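Local coordinates for neurotoxin (Clostridium botulinum, PDB 3N7L), which probably attaches the toxin to neuronal membranes through its receptor-binding domain, which carries a ganglioside-binding loop, at residues A[4-9]-A[209-214]; A[67-72]-A[175-180]; A[72-77]-A[146-151]; A[153-158]-A[165-170]. One frame throughout, in Å; residues are numbered along the deposited sequence.

Contact 1 of 4, residues A[4-9]-A[209-214]; sequences NDSKIL and YIFAKE
A classic beta bulge joins the N-terminal strand of the lectin-like (concanavalin-type) half of the domain to the last strand of that half: Ile-8 and Leu-9 together face Ile-210. The bulge lets Ile-210 O receive two amides, a firm bond from Ile-8 N at 2.8 Å and a weak, longer one from Leu-9 N. Ile-210 N returns a bond to Leu-9 O at 3.0 Å, and Ala-212 N closes the other end on Ser-6 O at 2.7 Å, the donor standing well above the carbonyl plane. Lys-7 and Phe-211 share one face of the sheet. The lysine chain runs extended from the backbone past the Phe-211 ring, Lys-7 CB 3.7 Å from Phe-211 CE1, and then bends at chi3 (-70°), which brings the ammonium over one face of the Tyr-209 ring. Lys-7 NZ stands 3.8 Å from the centroid of the Tyr-209 ring, 22° off the normal, a cation-pi contact that CE reinforces with a CH-pi contact; Asn-4 OD1 offers NZ a weak further bond. On the other face Leu-9 CD2 meets Ile-210 CD1 at 3.6 Å; at the bulge itself Ile-8 CG1 rests against Ile-210 CG2 at 3.8 Å. The hydroxyl of Tyr-209 is held by Gln-12 of the same N-terminal strand. Strand 72-82 pairs with the far edge of strand 202-211, and Leu-9 and Ile-210 both reach Ile-181 on strand 180-187 of the second sheet.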
loop_
_atom_site.group_PDB
_atom_site.type_symbol
_atom_site.label_atom_id
_atom_site.label_comp_id
_atom_site.label_asym_id
_atom_site.label_seq_id
_atom_site.Cartn_x
_atom_site.Cartn_y
_atom_site.Cartn_z
ATOM N N ASN A 4 -13.063 13.420 17.291
ATOM C CA ASN A 4 -13.740 12.208 17.740
ATOM C C ASN A 4 -15.103 12.545 18.324
ATOM O O ASN A 4 -16.008 11.710 18.337
ATOM C CB ASN A 4 -12.898 11.483 18.789
ATOM C CG ASN A 4 -11.663 10.840 18.197
ATOM O OD1 ASN A 4 -11.758 9.935 17.364
ATOM N ND2 ASN A 4 -10.494 11.307 18.619
ATOM N N ASP A 5 -15.239 13.774 18.811
ATOM C CA ASP A 5 -16.495 14.227 19.388
ATOM C C ASP A 5 -17.606 14.176 18.340
ATOM O O ASP A 5 -18.790 14.145 18.682
ATOM C CB ASP A 5 -16.349 15.655 19.920
ATOM C CG ASP A 5 -15.447 15.738 21.139
ATOM O OD1 ASP A 5 -15.185 16.867 21.609
ATOM O OD2 ASP A 5 -15.002 14.676 21.631
ATOM N N SER A 6 -17.218 14.161 17.066
ATOM C CA SER A 6 -18.189 14.116 15.977
ATOM C C SER A 6 -18.320 12.717 15.376
ATOM O O SER A 6 -19.170 12.483 14.520
ATOM C CB SER A 6 -17.807 15.124 14.882
ATOM O OG SER A 6 -16.520 14.853 14.349
ATOM N N LYS A 7 -17.487 11.785 15.825
ATOM C CA LYS A 7 -17.542 10.422 15.311
ATOM C C LYS A 7 -18.853 9.756 15.734
ATOM O O LYS A 7 -19.134 9.622 16.924
ATOM C CB LYS A 7 -16.351 9.612 15.830
ATOM C CG LYS A 7 -16.307 8.184 15.304
ATOM C CD LYS A 7 -15.205 7.363 15.960
ATOM C CE LYS A 7 -13.822 7.815 15.533
ATOM N NZ LYS A 7 -12.761 6.952 16.134
ATOM N N ILE A 8 -19.654 9.340 14.756
ATOM C CA ILE A 8 -20.936 8.708 15.045
ATOM C C ILE A 8 -20.974 7.220 14.700
ATOM O O ILE A 8 -21.942 6.525 15.007
ATOM C CB ILE A 8 -22.090 9.437 14.315
ATOM C CG1 ILE A 8 -21.820 9.484 12.807
ATOM C CG2 ILE A 8 -22.231 10.854 14.867
ATOM C CD1 ILE A 8 -22.954 10.092 12.002
ATOM N N LEU A 9 -19.918 6.739 14.055
ATOM C CA LEU A 9 -19.805 5.330 13.698
ATOM C C LEU A 9 -18.331 4.976 13.658
ATOM O O LEU A 9 -17.522 5.704 13.082
ATOM C CB LEU A 9 -20.436 5.043 12.334
ATOM C CG LEU A 9 -20.233 3.603 11.835
ATOM C CD1 LEU A 9 -20.818 2.616 12.839
ATOM C CD2 LEU A 9 -20.893 3.422 10.475
ATOM N N TYR A 209 -14.932 4.631 9.687
ATOM C CA TYR A 209 -15.501 5.672 10.539
ATOM C C TYR A 209 -16.429 6.625 9.787
ATOM O O TYR A 209 -16.317 6.795 8.575
ATOM C CB TYR A 209 -14.391 6.536 11.144
ATOM C CG TYR A 209 -13.333 5.835 11.965
ATOM C CD1 TYR A 209 -12.180 6.523 12.351
ATOM C CD2 TYR A 209 -13.480 4.513 12.385
ATOM C CE1 TYR A 209 -11.199 5.919 13.131
ATOM C CE2 TYR A 209 -12.498 3.895 13.175
ATOM C CZ TYR A 209 -11.361 4.611 13.539
ATOM O OH TYR A 209 -10.375 4.026 14.300
ATOM N N ILE A 210 -17.340 7.252 10.525
ATOM C CA ILE A 210 -18.232 8.258 9.962
ATOM C C ILE A 210 -18.289 9.396 10.982
ATOM O O ILE A 210 -18.515 9.165 12.176
ATOM C CB ILE A 210 -19.656 7.721 9.691
ATOM C CG1 ILE A 210 -19.618 6.694 8.553
ATOM C CG2 ILE A 210 -20.574 8.880 9.290
ATOM C CD1 ILE A 210 -20.972 6.150 8.152
ATOM N N PHE A 211 -18.056 10.616 10.508
ATOM C CA PHE A 211 -18.053 11.799 11.361
ATOM C C PHE A 211 -19.201 12.736 10.995
ATOM O O PHE A 211 -19.509 12.927 9.816
ATOM C CB PHE A 211 -16.728 12.550 11.205
ATOM C CG PHE A 211 -15.526 11.765 11.641
ATOM C CD1 PHE A 211 -15.091 11.813 12.960
ATOM C CD2 PHE A 211 -14.826 10.977 10.729
ATOM C CE1 PHE A 211 -13.973 11.088 13.369
ATOM C CE2 PHE A 211 -13.709 10.248 11.125
ATOM C CZ PHE A 211 -13.281 10.303 12.448
ATOM N N ALA A 212 -19.822 13.327 12.011
ATOM C CA ALA A 212 -20.932 14.246 11.802
ATOM C C ALA A 212 -20.414 15.642 11.489
ATOM O O ALA A 212 -20.930 16.631 11.999
ATOM C CB ALA A 212 -21.823 14.282 13.038
ATOM N N LYS A 213 -19.387 15.719 10.653
ATOM C CA LYS A 213 -18.826 17.007 10.268
ATOM C C LYS A 213 -18.021 16.864 8.989
ATOM O O LYS A 213 -17.741 15.752 8.542
ATOM C CB LYS A 213 -17.918 17.560 11.370
ATOM C CG LYS A 213 -16.600 16.818 11.512
ATOM C CD LYS A 213 -15.664 17.512 12.493
ATOM C CE LYS A 213 -15.232 18.876 11.983
ATOM N NZ LYS A 213 -14.235 19.508 12.891
ATOM N N GLU A 214 -17.644 18.002 8.414
ATOM C CA GLU A 214 -16.854 18.034 7.193
ATOM C C GLU A 214 -15.394 18.173 7.624
ATOM O O GLU A 214 -14.952 19.260 7.995
ATOM C CB GLU A 214 -17.261 19.240 6.337
ATOM C CG GLU A 214 -16.821 19.177 4.877
ATOM C CD GLU A 214 -16.912 20.525 4.162
ATOM O OE1 GLU A 214 -17.722 21.387 4.582
ATOM O OE2 GLU A 214 -16.174 20.719 3.168
#

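Contact 2 of 4, residues A[67-72]-A[175-180]; sequences NAMYES and INFSKT
Two irregular loop segments meet here with no strand pairing, their closest CA atoms, those of Met-69 and Phe-177, being 7.0 Å apart, and the single direct hydrogen bond between them runs from backbone to side chain. Phe-177 N gives it to Tyr-70 OH at 3.0 Å, with an N-H...O angle of 157°. Tyr-70 OH also lies 2.8 Å from a water oxygen, and that water donates to Phe-177 O, so the amide and the carbonyl of one residue are both tied to one hydroxyl. The ring of Phe-177 turns its edge to the face of Tyr-70 in a T-shaped pair, planes at 61° and centroids 5.1 Å apart. CD2 makes the approach, lying over the rim of the tyrosine ring with Phe-177 CD2 3.7 Å from Tyr-70 CE1, and the same atom packs against Met-69 CB at 3.5 Å. At the edge of the tyrosine ring, in its plane, Ile-175 O lies 3.4 Å from Tyr-70 CE1. A chi1 of -71° sets Phe-177 CG opposite its own carbonyl carbon, and the ring is thereby sent in between Met-69 and Tyr-70. Both Met-69 and Phe-177 also touch Trp-103 of strand 102-108. Farther along, Ser-178 OG accepts from Thr-180 N, an ST turn that leads into strand 180-187. Aromatic side chains thus pin together two loops of a lectin-like beta sandwich, each leading into a strand of a different sheet.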
loop_
_atom_site.group_PDB
_atom_site.type_symbol
_atom_site.label_atom_id
_atom_site.label_comp_id
_atom_site.label_asym_id
_atom_site.label_seq_id
_atom_site.Cartn_x
_atom_site.Cartn_y
_atom_site.Cartn_z
ATOM N N ASN A 67 -29.951 13.580 12.234
ATOM C CA ASN A 67 -29.377 14.870 12.604
ATOM C C ASN A 67 -27.930 15.096 12.189
ATOM O O ASN A 67 -27.233 15.902 12.804
ATOM C CB ASN A 67 -29.497 15.094 14.116
ATOM C CG ASN A 67 -30.939 15.196 14.577
ATOM O OD1 ASN A 67 -31.639 14.191 14.683
ATOM N ND2 ASN A 67 -31.393 16.416 14.838
ATOM N N ALA A 68 -27.475 14.411 11.144
ATOM C CA ALA A 68 -26.094 14.581 10.703
ATOM C C ALA A 68 -25.900 14.549 9.191
ATOM O O ALA A 68 -25.348 15.480 8.610
ATOM C CB ALA A 68 -25.217 13.518 11.354
ATOM N N MET A 69 -26.362 13.472 8.569
ATOM C CA MET A 69 -26.224 13.255 7.132
ATOM C C MET A 69 -26.763 14.343 6.204
ATOM O O MET A 69 -26.271 14.503 5.084
ATOM C CB MET A 69 -26.879 11.927 6.761
ATOM C CG MET A 69 -26.345 10.740 7.539
ATOM S SD MET A 69 -24.619 10.421 7.165
ATOM C CE MET A 69 -24.813 9.404 5.689
ATOM N N TYR A 70 -27.764 15.090 6.657
ATOM C CA TYR A 70 -28.361 16.129 5.822
ATOM C C TYR A 70 -27.619 17.456 5.814
ATOM O O TYR A 70 -27.992 18.380 5.092
ATOM C CB TYR A 70 -29.823 16.330 6.228
ATOM C CG TYR A 70 -30.650 15.098 5.954
ATOM C CD1 TYR A 70 -31.173 14.855 4.680
ATOM C CD2 TYR A 70 -30.845 14.134 6.941
ATOM C CE1 TYR A 70 -31.870 13.677 4.397
ATOM C CE2 TYR A 70 -31.535 12.952 6.666
ATOM C CZ TYR A 70 -32.042 12.731 5.390
ATOM O OH TYR A 70 -32.701 11.556 5.105
ATOM N N GLU A 71 -26.562 17.554 6.607
ATOM C CA GLU A 71 -25.778 18.778 6.638
ATOM C C GLU A 71 -24.354 18.494 6.178
ATOM O O GLU A 71 -24.026 18.688 5.011
ATOM C CB GLU A 71 -25.778 19.373 8.044
ATOM C CG GLU A 71 -27.157 19.777 8.523
ATOM C CD GLU A 71 -27.114 20.527 9.834
ATOM O OE1 GLU A 71 -26.635 19.953 10.836
ATOM O OE2 GLU A 71 -27.559 21.695 9.860
ATOM N N SER A 72 -23.516 18.033 7.101
ATOM C CA SER A 72 -22.124 17.710 6.793
ATOM C C SER A 72 -21.733 16.379 7.417
ATOM O O SER A 72 -22.120 16.073 8.547
ATOM C CB SER A 72 -21.176 18.798 7.321
ATOM O OG SER A 72 -21.181 19.951 6.500
ATOM N N ILE A 175 -33.737 13.369 -1.310
ATOM C CA ILE A 175 -32.763 12.353 -0.945
ATOM C C ILE A 175 -33.034 11.923 0.490
ATOM O O ILE A 175 -33.190 12.750 1.390
ATOM C CB ILE A 175 -31.303 12.871 -1.102
ATOM C CG1 ILE A 175 -30.320 11.712 -0.908
ATOM C CG2 ILE A 175 -31.023 14.003 -0.118
ATOM C CD1 ILE A 175 -28.923 12.012 -1.406
ATOM N N ASN A 176 -33.124 10.615 0.685
ATOM C CA ASN A 176 -33.401 10.048 1.990
ATOM C C ASN A 176 -32.258 9.109 2.359
ATOM O O ASN A 176 -32.058 8.070 1.723
ATOM C CB ASN A 176 -34.727 9.280 1.935
ATOM C CG ASN A 176 -35.270 8.942 3.310
ATOM O OD1 ASN A 176 -34.583 8.345 4.133
ATOM N ND2 ASN A 176 -36.520 9.317 3.559
ATOM N N PHE A 177 -31.500 9.479 3.383
ATOM C CA PHE A 177 -30.377 8.659 3.812
ATOM C C PHE A 177 -30.801 7.460 4.644
ATOM O O PHE A 177 -31.660 7.560 5.519
ATOM C CB PHE A 177 -29.365 9.520 4.570
ATOM C CG PHE A 177 -28.611 10.467 3.682
ATOM C CD1 PHE A 177 -27.767 9.980 2.686
ATOM C CD2 PHE A 177 -28.763 11.843 3.816
ATOM C CE1 PHE A 177 -27.089 10.847 1.835
ATOM C CE2 PHE A 177 -28.088 12.722 2.970
ATOM C CZ PHE A 177 -27.250 12.225 1.978
ATOM N N SER A 178 -30.190 6.318 4.345
ATOM C CA SER A 178 -30.472 5.065 5.035
ATOM C C SER A 178 -29.621 4.911 6.290
ATOM O O SER A 178 -28.512 5.431 6.371
ATOM C CB SER A 178 -30.202 3.889 4.094
ATOM O OG SER A 178 -30.178 2.659 4.796
ATOM N N LYS A 179 -30.144 4.194 7.275
ATOM C CA LYS A 179 -29.390 3.977 8.499
ATOM C C LYS A 179 -28.686 2.626 8.445
ATOM O O LYS A 179 -28.102 2.179 9.428
ATOM C CB LYS A 179 -30.312 4.071 9.721
ATOM C CG LYS A 179 -31.630 3.333 9.596
ATOM C CD LYS A 179 -31.442 1.837 9.595
ATOM C CE LYS A 179 -32.761 1.143 9.847
ATOM N NZ LYS A 179 -33.340 1.582 11.145
ATOM N N THR A 180 -28.746 1.987 7.281
ATOM C CA THR A 180 -28.108 0.691 7.082
ATOM C C THR A 180 -26.970 0.779 6.071
ATOM O O THR A 180 -27.115 1.381 5.014
ATOM C CB THR A 180 -29.123 -0.368 6.586
ATOM O OG1 THR A 180 -30.083 -0.628 7.616
ATOM C CG2 THR A 180 -28.414 -1.669 6.226
HETATM O O HOH W 1 -32.676 9.583 7.093
#

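Contact 3 of 4, residues A[72-77]-A[146-151]; sequences SFSISF and TITTNM
Phe-73 and Thr-149 form a hydrogen-bonded antiparallel pair whose side chains lie alongside each other, pointing the same way. Thr-149 CB sits over one face of the Phe-73 ring, 3.9 Å from its centroid and 20° off the normal, a CH-pi contact in which CG2 and OG1 also lie near the ring. A chi1 of 66° places Phe-73 CG between its own N and carbonyl carbon, which swings the ring across toward the partner strand. The backbones of this pair exchange two bonds, Phe-73 N to Thr-149 O at 2.9 Å and Thr-149 N to Phe-73 O at 2.8 Å. The next hydrogen-bonded pair, Ile-75 with Ile-147, repeats the exchange, its Ile-147 N to Ile-75 O bond being 2.7 Å and nearly straight at 171°. Ile-75 CB and Ile-147 CB are 4.3 Å apart, on the same face as the Phe-73 ring. In the non-hydrogen-bonded pairs the facing residues are small or polar: Ser-74 OG touches Thr-148 CG2 at 3.4 Å, and Ser-72 OG lies 3.5 Å from Asn-150 CG. Ser-74 and Asn-150 are positioned by residues outside the pair: Ser-74 OG is bound to Lys-213 O and Leu-215 N, while Asn-150 is gripped at both ends of its amide, OD1 by Met-152 N and ND2 by Glu-214 OE1. On the apolar face, Phe-114 of strand 111-117, in the opposing sheet, covers Ile-75, Ile-147 and Thr-149, placing that face in the interior of the sandwich. Within its own sheet the pair is central: strand 202-211 borders strand 72-82, and strand 154-159 borders strand 143-150.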
loop_
_atom_site.group_PDB
_atom_site.type_symbol
_atom_site.label_atom_id
_atom_site.label_comp_id
_atom_site.label_asym_id
_atom_site.label_seq_id
_atom_site.Cartn_x
_atom_site.Cartn_y
_atom_site.Cartn_z
ATOM N N SER A 72 -23.516 18.033 7.101
ATOM C CA SER A 72 -22.124 17.710 6.793
ATOM C C SER A 72 -21.733 16.379 7.417
ATOM O O SER A 72 -22.120 16.073 8.547
ATOM C CB SER A 72 -21.176 18.798 7.321
ATOM O OG SER A 72 -21.181 19.951 6.500
ATOM N N PHE A 73 -20.967 15.587 6.680
ATOM C CA PHE A 73 -20.516 14.307 7.193
ATOM C C PHE A 73 -19.297 13.836 6.416
ATOM O O PHE A 73 -19.057 14.271 5.288
ATOM C CB PHE A 73 -21.644 13.269 7.129
ATOM C CG PHE A 73 -22.062 12.898 5.735
ATOM C CD1 PHE A 73 -21.337 11.965 4.999
ATOM C CD2 PHE A 73 -23.188 13.476 5.158
ATOM C CE1 PHE A 73 -21.729 11.612 3.711
ATOM C CE2 PHE A 73 -23.589 13.132 3.870
ATOM C CZ PHE A 73 -22.858 12.198 3.145
ATOM N N SER A 74 -18.521 12.959 7.041
ATOM C CA SER A 74 -17.313 12.430 6.430
ATOM C C SER A 74 -17.231 10.935 6.653
ATOM O O SER A 74 -17.622 10.438 7.707
ATOM C CB SER A 74 -16.074 13.094 7.034
ATOM O OG SER A 74 -16.038 14.470 6.733
ATOM N N ILE A 75 -16.721 10.232 5.650
ATOM C CA ILE A 75 -16.553 8.786 5.704
ATOM C C ILE A 75 -15.062 8.494 5.502
ATOM O O ILE A 75 -14.461 8.956 4.531
ATOM C CB ILE A 75 -17.365 8.097 4.583
ATOM C CG1 ILE A 75 -18.852 8.432 4.744
ATOM C CG2 ILE A 75 -17.147 6.588 4.627
ATOM C CD1 ILE A 75 -19.732 7.938 3.601
ATOM N N SER A 76 -14.457 7.746 6.417
ATOM C CA SER A 76 -13.037 7.437 6.283
ATOM C C SER A 76 -12.795 5.964 6.560
ATOM O O SER A 76 -13.466 5.373 7.397
ATOM C CB SER A 76 -12.202 8.280 7.258
ATOM O OG SER A 76 -12.418 7.874 8.603
ATOM N N PHE A 77 -11.835 5.374 5.857
ATOM C CA PHE A 77 -11.531 3.965 6.063
ATOM C C PHE A 77 -10.334 3.491 5.259
ATOM O O PHE A 77 -9.970 4.095 4.250
ATOM C CB PHE A 77 -12.751 3.103 5.702
ATOM C CG PHE A 77 -13.196 3.242 4.266
ATOM C CD1 PHE A 77 -12.701 2.387 3.280
ATOM C CD2 PHE A 77 -14.123 4.222 3.900
ATOM C CE1 PHE A 77 -13.126 2.506 1.953
ATOM C CE2 PHE A 77 -14.552 4.349 2.573
ATOM C CZ PHE A 77 -14.055 3.491 1.600
ATOM N N THR A 146 -10.996 9.042 2.288
ATOM C CA THR A 146 -11.687 10.024 3.108
ATOM C C THR A 146 -12.631 10.784 2.199
ATOM O O THR A 146 -12.203 11.469 1.273
ATOM C CB THR A 146 -10.738 11.029 3.779
ATOM O OG1 THR A 146 -9.779 10.329 4.576
ATOM C CG2 THR A 146 -11.531 11.953 4.694
ATOM N N ILE A 147 -13.925 10.640 2.456
ATOM C CA ILE A 147 -14.929 11.330 1.660
ATOM C C ILE A 147 -15.596 12.361 2.557
ATOM O O ILE A 147 -16.095 12.012 3.620
ATOM C CB ILE A 147 -15.989 10.336 1.133
ATOM C CG1 ILE A 147 -15.334 9.356 0.156
ATOM C CG2 ILE A 147 -17.135 11.089 0.449
ATOM C CD1 ILE A 147 -16.203 8.158 -0.195
ATOM N N THR A 148 -15.575 13.627 2.154
ATOM C CA THR A 148 -16.220 14.667 2.956
ATOM C C THR A 148 -17.391 15.240 2.163
ATOM O O THR A 148 -17.289 15.458 0.957
ATOM C CB THR A 148 -15.241 15.814 3.355
ATOM O OG1 THR A 148 -14.836 16.541 2.192
ATOM C CG2 THR A 148 -14.010 15.248 4.058
ATOM N N THR A 149 -18.511 15.467 2.837
ATOM C CA THR A 149 -19.688 15.986 2.161
ATOM C C THR A 149 -20.436 17.048 2.948
ATOM O O THR A 149 -20.796 16.843 4.107
ATOM C CB THR A 149 -20.699 14.852 1.840
ATOM O OG1 THR A 149 -20.118 13.926 0.912
ATOM C CG2 THR A 149 -21.979 15.429 1.238
ATOM N N ASN A 150 -20.656 18.186 2.304
ATOM C CA ASN A 150 -21.421 19.277 2.890
ATOM C C ASN A 150 -22.588 19.416 1.918
ATOM O O ASN A 150 -22.402 19.866 0.790
ATOM C CB ASN A 150 -20.617 20.576 2.905
ATOM C CG ASN A 150 -21.392 21.730 3.525
ATOM O OD1 ASN A 150 -22.618 21.785 3.439
ATOM N ND2 ASN A 150 -20.677 22.663 4.139
ATOM N N MET A 151 -23.781 19.017 2.349
ATOM C CA MET A 151 -24.957 19.076 1.487
ATOM C C MET A 151 -25.282 20.477 0.974
ATOM O O MET A 151 -26.060 20.632 0.035
ATOM C CB MET A 151 -26.165 18.472 2.203
ATOM C CG MET A 151 -26.037 16.968 2.471
ATOM S SD MET A 151 -25.721 15.983 0.965
ATOM C CE MET A 151 -27.363 15.917 0.250
#

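Contact 4 of 4, residues A[153-158]-A[165-170]; sequences GNMMIY and DTIKVK
Met-155 lies side by side with Ile-167, its terminal methyl CE 3.7 Å from Ile-167 CD1. A bend at chi3 (-40°), after an otherwise extended chain, brings the methyl alongside the isoleucine tip, while nearer the backbone Met-155 CB rests 4.0 Å from Val-169 CG2. Ile-157 and Asp-165 occupy the same face, where Ile-157 CG2 lies against the start of Asp-165, 3.9 Å from its CB. On the other face Met-156 runs beside Thr-166, and Met-156 CG touches Thr-166 OG1 at 3.6 Å; beyond that point the thioether leads away toward Glu-214. The two strands make a beta hairpin at one end of an antiparallel sheet of the lectin-like half, with strand 162-168 at its edge. Met-155 and Ile-167 form a hydrogen-bonded pair with bonds both ways, Met-155 N to Ile-167 O at 2.7 Å being the shorter. Ile-157 N binds Asp-165 O, whereas the return bond from Asp-165 N to Ile-157 O is long and weak at 3.4 Å. The regular pairing stops at Lys-168, yet Val-169 N still reaches back to Gly-153 O at 2.8 Å, in the carbonyl plane, with an N-H...O angle of 168°. Around this end Asn-154 OD1 comes to 3.1 Å from Lys-168 CA, and the aliphatic CD of that lysine packs on Gly-153 O. Gln-124 of strand 122-129, in the second sheet, fastens the outgoing chain with its side-chain amide, which bonds Lys-168 O and Lys-170 N, and it also packs on Met-155 and Ile-167.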
loop_
_atom_site.group_PDB
_atom_site.type_symbol
_atom_site.label_atom_id
_atom_site.label_comp_id
_atom_site.label_asym_id
_atom_site.label_seq_id
_atom_site.Cartn_x
_atom_site.Cartn_y
_atom_site.Cartn_z
ATOM N N GLY A 153 -22.608 22.544 0.430
ATOM C CA GLY A 153 -21.307 22.965 -0.054
ATOM C C GLY A 153 -20.752 22.006 -1.091
ATOM O O GLY A 153 -21.403 21.730 -2.101
ATOM N N ASN A 154 -19.553 21.489 -0.845
ATOM C CA ASN A 154 -18.922 20.563 -1.777
ATOM C C ASN A 154 -18.844 19.126 -1.284
ATOM O O ASN A 154 -19.012 18.829 -0.101
ATOM C CB ASN A 154 -17.496 20.998 -2.111
ATOM C CG ASN A 154 -17.434 22.352 -2.763
ATOM O OD1 ASN A 154 -18.219 22.663 -3.655
ATOM N ND2 ASN A 154 -16.479 23.165 -2.334
ATOM N N MET A 155 -18.564 18.248 -2.241
ATOM C CA MET A 155 -18.391 16.820 -2.027
ATOM C C MET A 155 -16.912 16.687 -2.404
ATOM O O MET A 155 -16.512 17.155 -3.469
ATOM C CB MET A 155 -19.254 16.050 -3.029
ATOM C CG MET A 155 -19.736 14.688 -2.583
ATOM S SD MET A 155 -20.510 13.755 -3.939
ATOM C CE MET A 155 -21.445 15.007 -4.788
ATOM N N MET A 156 -16.098 16.083 -1.545
ATOM C CA MET A 156 -14.672 15.939 -1.842
ATOM C C MET A 156 -14.147 14.550 -1.497
ATOM O O MET A 156 -14.600 13.927 -0.534
ATOM C CB MET A 156 -13.855 16.974 -1.055
ATOM C CG MET A 156 -14.361 18.409 -1.150
ATOM S SD MET A 156 -13.293 19.578 -0.265
ATOM C CE MET A 156 -13.807 19.322 1.416
ATOM N N ILE A 157 -13.196 14.058 -2.283
ATOM C CA ILE A 157 -12.622 12.754 -1.991
ATOM C C ILE A 157 -11.109 12.854 -1.898
ATOM O O ILE A 157 -10.456 13.461 -2.746
ATOM C CB ILE A 157 -13.016 11.677 -3.040
ATOM C CG1 ILE A 157 -12.415 10.332 -2.627
ATOM C CG2 ILE A 157 -12.517 12.059 -4.426
ATOM C CD1 ILE A 157 -12.964 9.157 -3.394
ATOM N N TYR A 158 -10.571 12.277 -0.830
ATOM C CA TYR A 158 -9.138 12.271 -0.581
ATOM C C TYR A 158 -8.644 10.826 -0.564
ATOM O O TYR A 158 -9.370 9.912 -0.162
ATOM C CB TYR A 158 -8.831 12.898 0.781
ATOM C CG TYR A 158 -9.288 14.329 0.969
ATOM C CD1 TYR A 158 -8.365 15.381 0.957
ATOM C CD2 TYR A 158 -10.632 14.629 1.220
ATOM C CE1 TYR A 158 -8.764 16.699 1.196
ATOM C CE2 TYR A 158 -11.047 15.949 1.462
ATOM C CZ TYR A 158 -10.104 16.975 1.452
ATOM O OH TYR A 158 -10.487 18.271 1.726
ATOM N N ASP A 165 -10.490 14.940 -5.824
ATOM C CA ASP A 165 -11.546 15.576 -6.595
ATOM C C ASP A 165 -12.497 16.333 -5.672
ATOM O O ASP A 165 -12.586 16.046 -4.479
ATOM C CB ASP A 165 -12.294 14.503 -7.398
ATOM C CG ASP A 165 -13.231 15.086 -8.448
ATOM O OD1 ASP A 165 -12.911 16.147 -9.028
ATOM O OD2 ASP A 165 -14.284 14.464 -8.707
ATOM N N THR A 166 -13.197 17.312 -6.225
ATOM C CA THR A 166 -14.136 18.099 -5.444
ATOM C C THR A 166 -15.185 18.696 -6.362
ATOM O O THR A 166 -14.863 19.149 -7.454
ATOM C CB THR A 166 -13.415 19.241 -4.693
ATOM O OG1 THR A 166 -14.375 20.218 -4.270
ATOM C CG2 THR A 166 -12.386 19.904 -5.588
ATOM N N ILE A 167 -16.440 18.672 -5.928
ATOM C CA ILE A 167 -17.524 19.241 -6.714
ATOM C C ILE A 167 -18.627 19.783 -5.815
ATOM O O ILE A 167 -18.875 19.268 -4.723
ATOM C CB ILE A 167 -18.161 18.214 -7.686
ATOM C CG1 ILE A 167 -18.993 17.195 -6.912
ATOM C CG2 ILE A 167 -17.074 17.495 -8.483
ATOM C CD1 ILE A 167 -19.756 16.240 -7.809
ATOM N N LYS A 168 -19.278 20.832 -6.299
ATOM C CA LYS A 168 -20.378 21.482 -5.601
ATOM C C LYS A 168 -21.586 20.541 -5.610
ATOM O O LYS A 168 -21.980 20.024 -6.663
ATOM C CB LYS A 168 -20.703 22.802 -6.321
ATOM C CG LYS A 168 -21.985 23.504 -5.904
ATOM C CD LYS A 168 -21.924 24.097 -4.503
ATOM C CE LYS A 168 -23.170 24.960 -4.234
ATOM N NZ LYS A 168 -23.223 25.537 -2.853
ATOM N N VAL A 169 -22.158 20.296 -4.435
ATOM C CA VAL A 169 -23.321 19.423 -4.331
ATOM C C VAL A 169 -24.518 20.122 -4.975
ATOM O O VAL A 169 -24.800 21.284 -4.676
ATOM C CB VAL A 169 -23.645 19.098 -2.855
ATOM C CG1 VAL A 169 -24.912 18.256 -2.764
ATOM C CG2 VAL A 169 -22.477 18.347 -2.225
ATOM N N LYS A 170 -25.209 19.420 -5.870
ATOM C CA LYS A 170 -26.363 20.003 -6.545
ATOM C C LYS A 170 -27.620 19.815 -5.699
ATOM O O LYS A 170 -27.587 19.162 -4.654
ATOM C CB LYS A 170 -26.560 19.365 -7.930
ATOM C CG LYS A 170 -27.019 17.910 -7.904
ATOM C CD LYS A 170 -27.324 17.386 -9.313
ATOM C CE LYS A 170 -27.964 15.996 -9.270
ATOM N NZ LYS A 170 -28.326 15.478 -10.624
#

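Overall arrangement
Contacts 1, 3 and 4 belong to one antiparallel sheet and show how the same backbone pairing serves different places in it. Contact 3 is the buried middle, regular and with an apolar inner face; contact 4 continues it outward to the partly exposed edge hairpin, through bonds between strands 143-150 and 154-159. Contact 1, on the other flank, is bulged and adds a charged group over an aromatic ring. Contact 2 differs in kind: it is buried, but its loops meet by aromatic packing, a hydroxyl and a water. It shares Ser-72 with contact 3, and Glu-71 O receives Met-151 N. Ala-68 packs against Ala-212 of contact 1.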